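Local coordinates for protein tubulin-specific chaperone A (Saccharomyces cerevisiae, PDB 1QSD) that binds beta-tubulin as a post-chaperonin cofactor and takes part in an early step of the tubulin folding pathway, at residues A[48-51]-A[52-55]; A[18-21]-A[22-26]; A[71-74]-A[75-79]. All coordinates share one frame; numbering follows the deposited sequence.

From the N terminus the chain runs first through helix 5-39, which holds contact 2 (18-21 with 22-26), its centre about 6 Å from the centre of the chain. It then turns into helix 45-81, which carries contact 1 (48-51 with 52-55) near its start and contact 3 (71-74 with 75-79) toward its end, their centres 37 Å apart on opposite sides of the chain's centre. Each is a short run of continuous helix, so none closes a loop; they follow in series without nesting or crossing. All three touch the second subunit, and contacts 1 and 3 meet across the dimer, K50 of one chain pairing with D75 of the other.

Contact 1 (A[48-51]-A[52-55]); sequences LKKQ and EEVL
K49 and E52 form a salt bridge three residues apart on helix 45-81, with K49 NZ 3.0 Å from E52 OE2. The two side chains cross at about a right angle, and the ammonium comes in from above the carboxylate plane, 56° out of it. Bends at chi2 and chi3 (62° and -86°) curl the lysine forward to E52, bringing K49 CE within 3.5 Å of E52 CB. The other carboxylate oxygen, OE1, pairs with K38 of helix 5-39, so the acid is held between two lysines.

Nonpolar contact comes from L48, one turn earlier, whose CD1 lies 3.9 Å from E52 CG. The leucine CG sits beside E52 OE2, so L48 flanks both the stem and the head of the glutamate. With an alanine here in place of E52, K49 and K38 would probably lose their shared anion, and L48 the chain it packs against.

Backbone bonds of the i to i+4 kind join E52 N to L48 O (2.9 Å), E53 N to K49 O and L55 N to Q51 O, while that from V54 N to K50 O is weak. K50 points its amine to D75 of the second subunit.

With one lysine from its own helix and another from helix 5-39, E52 links the two helices electrostatically, and the two nearby positive charges would be expected to favour its ionised form.

Contact 2 (A[18-21]-A[22-26]); sequences KEEG and YYQQE
Y23 lies alongside E19, one turn earlier on helix 5-39, and the two side chains run out from the helix together. E19 CG sits over one face of the ring in a CH-pi contact, 4.1 Å from the Y23 ring centroid and 23° off its normal, displaced toward the rim. An extended chain (chi2 172°) carries the E19 carboxylate on past the ring, placing OE1 3.3 Å from Y23 OH.

On another side of the helix, K18 reaches out to Y22. Its straight chain crosses the tyrosine obliquely and brings CE to 3.1 Å from Y22 OH, while the carbonyl oxygen of K18 lies over a face of the same ring. E20 and Q24 also cross, with E20 OE2 2.9 Å from Q24 NE2, although the angle is poor for a hydrogen bond; both groups instead bond to the hydroxyl of Y66 on helix 45-81, Q24 only weakly. Backbone bonds include the nearly straight one from Y23 N to E19 O at 2.9 Å.

Y23 OH of the second subunit bonds to E26 OE2, near which E19 OE1 of that subunit also lies. Such close approach of two glutamates would probably be costly if both were charged, and is likely to raise the proton affinity of one of them.

Contact 3 (A[71-74]-A[75-79]); sequences EFKE and DLEQF
K73 O accepts a nearly straight backbone bond from E77 N at 2.9 Å, and E77 CG rests 3.1 Å from the same oxygen. From there the glutamate runs straight beyond CG to meet the lysine side chain. K73 NZ makes a salt bridge to E77 OE1 whose hydrogen bond is weak, and K73 CE packs against that same E77 OE1, each of the two atoms 3.3 Å away. K73 slants across E77: it leaves the helix extended and then bends at chi3 and chi4 (97° and -72°), which lays CE and the amine alongside E77 OE1.

E74 stands to the side, its CG 4.0 Å from E77 OE1. The E74 and E77 carboxylate planes are 21° apart, and their nearest charged oxygens, both OE1, remain 5.2 Å from each other. K73 probably offsets some of the charge of E77, while E74 OE1 has a long, weak ion pair with R70. The backbone continues the i to i+4 pattern, with D75 N bonded to E71 O at 2.9 Å.

Helix 90-104 packs on the K73 and E77 side, where I96 touches both E77 and L76. Helix 5-39 receives F72 on L16 and L76 on L13, while D75 forms salt bridges to K9 of that helix and to K50 of the second subunit; the same K50 also makes a cation-pi contact with F72.

Contact 1 (A[48-51]-A[52-55])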
loop_
_atom_site.group_PDB
_atom_site.type_symbol
_atom_site.label_atom_id
_atom_site.label_comp_id
_atom_site.label_asym_id
_atom_site.label_seq_id
_atom_site.Cartn_x
_atom_site.Cartn_y
_atom_site.Cartn_z
ATOM N N LEU A 48 -10.440 -19.371 -0.463
ATOM C CA LEU A 48 -9.139 -19.228 -1.103
ATOM C C LEU A 48 -9.235 -18.046 -2.088
ATOM O O LEU A 48 -8.388 -17.157 -2.105
ATOM C CB LEU A 48 -8.765 -20.527 -1.843
ATOM C CG LEU A 48 -7.634 -20.457 -2.867
ATOM C CD1 LEU A 48 -6.311 -20.134 -2.210
ATOM C CD2 LEU A 48 -7.569 -21.779 -3.597
ATOM N N LYS A 49 -10.304 -18.030 -2.871
ATOM C CA LYS A 49 -10.523 -16.992 -3.874
ATOM C C LYS A 49 -10.552 -15.566 -3.268
ATOM O O LYS A 49 -9.966 -14.637 -3.828
ATOM C CB LYS A 49 -11.793 -17.311 -4.653
ATOM C CG LYS A 49 -11.990 -16.522 -5.887
ATOM C CD LYS A 49 -10.906 -16.763 -6.893
ATOM C CE LYS A 49 -9.694 -15.864 -6.671
ATOM N NZ LYS A 49 -8.611 -16.141 -7.657
ATOM N N LYS A 50 -11.175 -15.409 -2.099
ATOM C CA LYS A 50 -11.216 -14.106 -1.423
ATOM C C LYS A 50 -9.789 -13.590 -1.249
ATOM O O LYS A 50 -9.482 -12.451 -1.576
ATOM C CB LYS A 50 -11.894 -14.234 -0.057
ATOM C CG LYS A 50 -13.396 -14.347 -0.143
ATOM C CD LYS A 50 -14.020 -14.810 1.185
ATOM C CE LYS A 50 -13.778 -13.815 2.294
ATOM N NZ LYS A 50 -14.502 -14.175 3.516
ATOM N N GLN A 51 -8.909 -14.478 -0.826
ATOM C CA GLN A 51 -7.520 -14.155 -0.590
ATOM C C GLN A 51 -6.706 -13.932 -1.841
ATOM O O GLN A 51 -5.819 -13.089 -1.850
ATOM C CB GLN A 51 -6.864 -15.249 0.233
ATOM C CG GLN A 51 -6.089 -14.715 1.396
ATOM C CD GLN A 51 -6.988 -14.332 2.550
ATOM O OE1 GLN A 51 -6.769 -14.759 3.690
ATOM N NE2 GLN A 51 -8.008 -13.527 2.272
ATOM N N GLU A 52 -6.976 -14.701 -2.886
ATOM C CA GLU A 52 -6.225 -14.555 -4.125
ATOM C C GLU A 52 -6.520 -13.205 -4.754
ATOM O O GLU A 52 -5.595 -12.484 -5.141
ATOM C CB GLU A 52 -6.545 -15.690 -5.114
ATOM C CG GLU A 52 -6.032 -17.056 -4.662
ATOM C CD GLU A 52 -6.192 -18.153 -5.705
ATOM O OE1 GLU A 52 -5.158 -18.744 -6.084
ATOM O OE2 GLU A 52 -7.339 -18.438 -6.126
ATOM N N GLU A 53 -7.806 -12.870 -4.824
ATOM C CA GLU A 53 -8.279 -11.616 -5.375
ATOM C C GLU A 53 -7.576 -10.446 -4.680
ATOM O O GLU A 53 -7.139 -9.504 -5.343
ATOM C CB GLU A 53 -9.792 -11.526 -5.177
ATOM C CG GLU A 53 -10.271 -10.335 -4.321
ATOM C CD GLU A 53 -11.564 -10.607 -3.558
ATOM O OE1 GLU A 53 -12.665 -10.280 -4.062
ATOM O OE2 GLU A 53 -11.477 -11.132 -2.435
ATOM N N VAL A 54 -7.449 -10.509 -3.351
ATOM C CA VAL A 54 -6.794 -9.435 -2.604
ATOM C C VAL A 54 -5.330 -9.362 -3.005
ATOM O O VAL A 54 -4.800 -8.271 -3.257
ATOM C CB VAL A 54 -6.922 -9.608 -1.065
ATOM C CG1 VAL A 54 -5.979 -8.652 -0.333
ATOM C CG2 VAL A 54 -8.354 -9.328 -0.623
ATOM N N LEU A 55 -4.680 -10.519 -3.112
ATOM C CA LEU A 55 -3.280 -10.531 -3.503
ATOM C C LEU A 55 -3.110 -9.821 -4.850
ATOM O O LEU A 55 -2.265 -8.940 -4.977
ATOM C CB LEU A 55 -2.730 -11.968 -3.573
ATOM C CG LEU A 55 -1.240 -12.084 -3.946
ATOM C CD1 LEU A 55 -0.390 -11.439 -2.878
ATOM C CD2 LEU A 55 -0.826 -13.524 -4.136
#

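Contact 2 (A[18-21]-A[22-26])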
loop_
_atom_site.group_PDB
_atom_site.type_symbol
_atom_site.label_atom_id
_atom_site.label_comp_id
_atom_site.label_asym_id
_atom_site.label_seq_id
_atom_site.Cartn_x
_atom_site.Cartn_y
_atom_site.Cartn_z
ATOM N N LYS A 18 11.743 3.790 -0.655
ATOM C CA LYS A 18 11.431 3.242 0.661
ATOM C C LYS A 18 9.968 2.729 0.676
ATOM O O LYS A 18 9.652 1.744 1.353
ATOM C CB LYS A 18 11.639 4.293 1.744
ATOM C CG LYS A 18 11.698 3.716 3.145
ATOM C CD LYS A 18 11.639 4.799 4.228
ATOM C CE LYS A 18 11.637 4.170 5.616
ATOM N NZ LYS A 18 11.278 5.145 6.671
ATOM N N GLU A 19 9.075 3.396 -0.059
ATOM C CA GLU A 19 7.670 2.969 -0.157
ATOM C C GLU A 19 7.576 1.590 -0.850
ATOM O O GLU A 19 6.854 0.697 -0.395
ATOM C CB GLU A 19 6.856 4.011 -0.932
ATOM C CG GLU A 19 5.474 3.541 -1.358
ATOM C CD GLU A 19 4.599 4.649 -1.956
ATOM O OE1 GLU A 19 3.473 4.330 -2.409
ATOM O OE2 GLU A 19 5.018 5.831 -1.960
ATOM N N GLU A 20 8.329 1.413 -1.934
ATOM C CA GLU A 20 8.371 0.154 -2.680
ATOM C C GLU A 20 8.750 -0.992 -1.748
ATOM O O GLU A 20 8.218 -2.096 -1.862
ATOM C CB GLU A 20 9.409 0.256 -3.804
ATOM C CG GLU A 20 9.451 -0.917 -4.762
ATOM C CD GLU A 20 10.467 -1.991 -4.377
ATOM O OE1 GLU A 20 11.236 -1.821 -3.406
ATOM O OE2 GLU A 20 10.508 -3.022 -5.076
ATOM N N GLY A 21 9.712 -0.740 -0.867
ATOM C CA GLY A 21 10.147 -1.749 0.081
ATOM C C GLY A 21 9.048 -2.097 1.059
ATOM O O GLY A 21 8.908 -3.242 1.461
ATOM N N TYR A 22 8.277 -1.094 1.456
ATOM C CA TYR A 22 7.154 -1.287 2.364
ATOM C C TYR A 22 6.100 -2.150 1.697
ATOM O O TYR A 22 5.655 -3.145 2.260
ATOM C CB TYR A 22 6.555 0.066 2.755
ATOM C CG TYR A 22 7.331 0.757 3.851
ATOM C CD1 TYR A 22 8.453 0.139 4.430
ATOM C CD2 TYR A 22 6.921 1.996 4.358
ATOM C CE1 TYR A 22 9.145 0.732 5.482
ATOM C CE2 TYR A 22 7.610 2.603 5.417
ATOM C CZ TYR A 22 8.721 1.963 5.977
ATOM O OH TYR A 22 9.405 2.548 7.025
ATOM N N TYR A 23 5.725 -1.779 0.477
ATOM C CA TYR A 23 4.729 -2.519 -0.285
ATOM C C TYR A 23 5.211 -3.937 -0.619
ATOM O O TYR A 23 4.411 -4.872 -0.695
ATOM C CB TYR A 23 4.367 -1.753 -1.561
ATOM C CG TYR A 23 3.466 -0.539 -1.362
ATOM C CD1 TYR A 23 3.509 0.231 -0.188
ATOM C CD2 TYR A 23 2.566 -0.159 -2.357
ATOM C CE1 TYR A 23 2.661 1.358 -0.016
ATOM C CE2 TYR A 23 1.726 0.952 -2.196
ATOM C CZ TYR A 23 1.770 1.707 -1.037
ATOM O OH TYR A 23 0.903 2.786 -0.963
ATOM N N GLN A 24 6.518 -4.103 -0.785
ATOM C CA GLN A 24 7.082 -5.408 -1.095
ATOM C C GLN A 24 6.994 -6.350 0.109
ATOM O O GLN A 24 7.008 -7.566 -0.055
ATOM C CB GLN A 24 8.532 -5.275 -1.565
ATOM C CG GLN A 24 8.940 -6.254 -2.687
ATOM C CD GLN A 24 8.389 -5.891 -4.069
ATOM O OE1 GLN A 24 8.141 -6.765 -4.899
ATOM N NE2 GLN A 24 8.221 -4.600 -4.326
ATOM N N GLN A 25 6.915 -5.790 1.317
ATOM C CA GLN A 25 6.783 -6.590 2.549
ATOM C C GLN A 25 5.350 -7.130 2.632
ATOM O O GLN A 25 5.129 -8.293 2.974
ATOM C CB GLN A 25 7.012 -5.735 3.801
ATOM C CG GLN A 25 8.328 -4.966 3.870
ATOM C CD GLN A 25 8.353 -3.924 5.001
ATOM O OE1 GLN A 25 9.402 -3.681 5.608
ATOM N NE2 GLN A 25 7.205 -3.298 5.272
ATOM N N GLU A 26 4.385 -6.248 2.365
ATOM C CA GLU A 26 2.964 -6.582 2.379
ATOM C C GLU A 26 2.709 -7.720 1.402
ATOM O O GLU A 26 2.109 -8.727 1.762
ATOM C CB GLU A 26 2.136 -5.359 1.970
ATOM C CG GLU A 26 1.101 -4.907 3.002
ATOM C CD GLU A 26 -0.277 -5.543 2.812
ATOM O OE1 GLU A 26 -0.650 -6.427 3.620
ATOM O OE2 GLU A 26 -0.993 -5.142 1.863
#

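Contact 3 (A[71-74]-A[75-79])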
loop_
_atom_site.group_PDB
_atom_site.type_symbol
_atom_site.label_atom_id
_atom_site.label_comp_id
_atom_site.label_asym_id
_atom_site.label_seq_id
_atom_site.Cartn_x
_atom_site.Cartn_y
_atom_site.Cartn_z
ATOM N N GLU A 71 10.563 7.727 -13.442
ATOM C CA GLU A 71 10.357 9.161 -13.721
ATOM C C GLU A 71 11.121 10.024 -12.723
ATOM O O GLU A 71 11.800 10.971 -13.104
ATOM C CB GLU A 71 8.874 9.550 -13.595
ATOM C CG GLU A 71 7.941 8.879 -14.565
ATOM C CD GLU A 71 6.477 9.172 -14.273
ATOM O OE1 GLU A 71 5.629 8.495 -14.883
ATOM O OE2 GLU A 71 6.176 10.056 -13.436
ATOM N N PHE A 72 10.987 9.712 -11.442
ATOM C CA PHE A 72 11.673 10.483 -10.429
ATOM C C PHE A 72 13.178 10.348 -10.591
ATOM O O PHE A 72 13.932 11.317 -10.372
ATOM C CB PHE A 72 11.228 10.062 -9.037
ATOM C CG PHE A 72 9.848 10.544 -8.669
ATOM C CD1 PHE A 72 8.852 10.676 -9.637
ATOM C CD2 PHE A 72 9.531 10.828 -7.340
ATOM C CE1 PHE A 72 7.560 11.077 -9.290
ATOM C CE2 PHE A 72 8.253 11.227 -6.978
ATOM C CZ PHE A 72 7.259 11.350 -7.958
ATOM N N LYS A 73 13.615 9.162 -11.013
ATOM C CA LYS A 73 15.040 8.898 -11.237
ATOM C C LYS A 73 15.545 9.751 -12.393
ATOM O O LYS A 73 16.564 10.429 -12.281
ATOM C CB LYS A 73 15.288 7.419 -11.579
ATOM C CG LYS A 73 16.764 7.065 -11.620
ATOM C CD LYS A 73 16.982 5.662 -12.116
ATOM C CE LYS A 73 17.311 5.671 -13.586
ATOM N NZ LYS A 73 16.122 6.004 -14.379
ATOM N N GLU A 74 14.789 9.752 -13.479
ATOM C CA GLU A 74 15.169 10.498 -14.657
ATOM C C GLU A 74 15.171 12.003 -14.440
ATOM O O GLU A 74 15.970 12.730 -15.037
ATOM C CB GLU A 74 14.274 10.116 -15.826
ATOM C CG GLU A 74 14.427 8.653 -16.202
ATOM C CD GLU A 74 13.747 8.274 -17.504
ATOM O OE1 GLU A 74 14.255 7.353 -18.176
ATOM O OE2 GLU A 74 12.711 8.891 -17.855
ATOM N N ASP A 75 14.270 12.460 -13.583
ATOM C CA ASP A 75 14.177 13.866 -13.262
ATOM C C ASP A 75 15.430 14.274 -12.497
ATOM O O ASP A 75 16.034 15.301 -12.806
ATOM C CB ASP A 75 12.938 14.132 -12.412
ATOM C CG ASP A 75 12.709 15.620 -12.163
ATOM O OD1 ASP A 75 12.497 15.995 -10.991
ATOM O OD2 ASP A 75 12.758 16.412 -13.139
ATOM N N LEU A 76 15.833 13.448 -11.539
ATOM C CA LEU A 76 17.020 13.729 -10.747
ATOM C C LEU A 76 18.286 13.663 -11.613
ATOM O O LEU A 76 19.162 14.522 -11.505
ATOM C CB LEU A 76 17.086 12.780 -9.536
ATOM C CG LEU A 76 18.208 12.918 -8.495
ATOM C CD1 LEU A 76 18.396 14.372 -8.090
ATOM C CD2 LEU A 76 17.920 12.037 -7.275
ATOM N N GLU A 77 18.376 12.653 -12.475
ATOM C CA GLU A 77 19.515 12.493 -13.371
ATOM C C GLU A 77 19.622 13.710 -14.292
ATOM O O GLU A 77 20.704 14.246 -14.490
ATOM C CB GLU A 77 19.358 11.230 -14.222
ATOM C CG GLU A 77 19.381 9.909 -13.437
ATOM C CD GLU A 77 19.296 8.657 -14.335
ATOM O OE1 GLU A 77 18.250 8.452 -15.000
ATOM O OE2 GLU A 77 20.271 7.871 -14.367
ATOM N N GLN A 78 18.510 14.139 -14.869
ATOM C CA GLN A 78 18.535 15.305 -15.750
ATOM C C GLN A 78 18.944 16.595 -15.011
ATOM O O GLN A 78 19.726 17.404 -15.518
ATOM C CB GLN A 78 17.176 15.481 -16.433
ATOM C CG GLN A 78 17.212 16.401 -17.657
ATOM C CD GLN A 78 17.955 15.823 -18.909
ATOM O OE1 GLN A 78 17.801 16.350 -20.024
ATOM N NE2 GLN A 78 18.730 14.747 -18.732
ATOM N N PHE A 79 18.449 16.760 -13.789
ATOM C CA PHE A 79 18.772 17.935 -12.988
ATOM C C PHE A 79 20.292 17.995 -12.748
ATOM O O PHE A 79 20.906 19.035 -12.914
ATOM C CB PHE A 79 17.999 17.859 -11.665
ATOM C CG PHE A 79 18.308 18.976 -10.697
ATOM C CD1 PHE A 79 17.667 20.209 -10.802
ATOM C CD2 PHE A 79 19.223 18.785 -9.661
ATOM C CE1 PHE A 79 17.932 21.238 -9.878
ATOM C CE2 PHE A 79 19.495 19.820 -8.729
ATOM C CZ PHE A 79 18.848 21.034 -8.843
#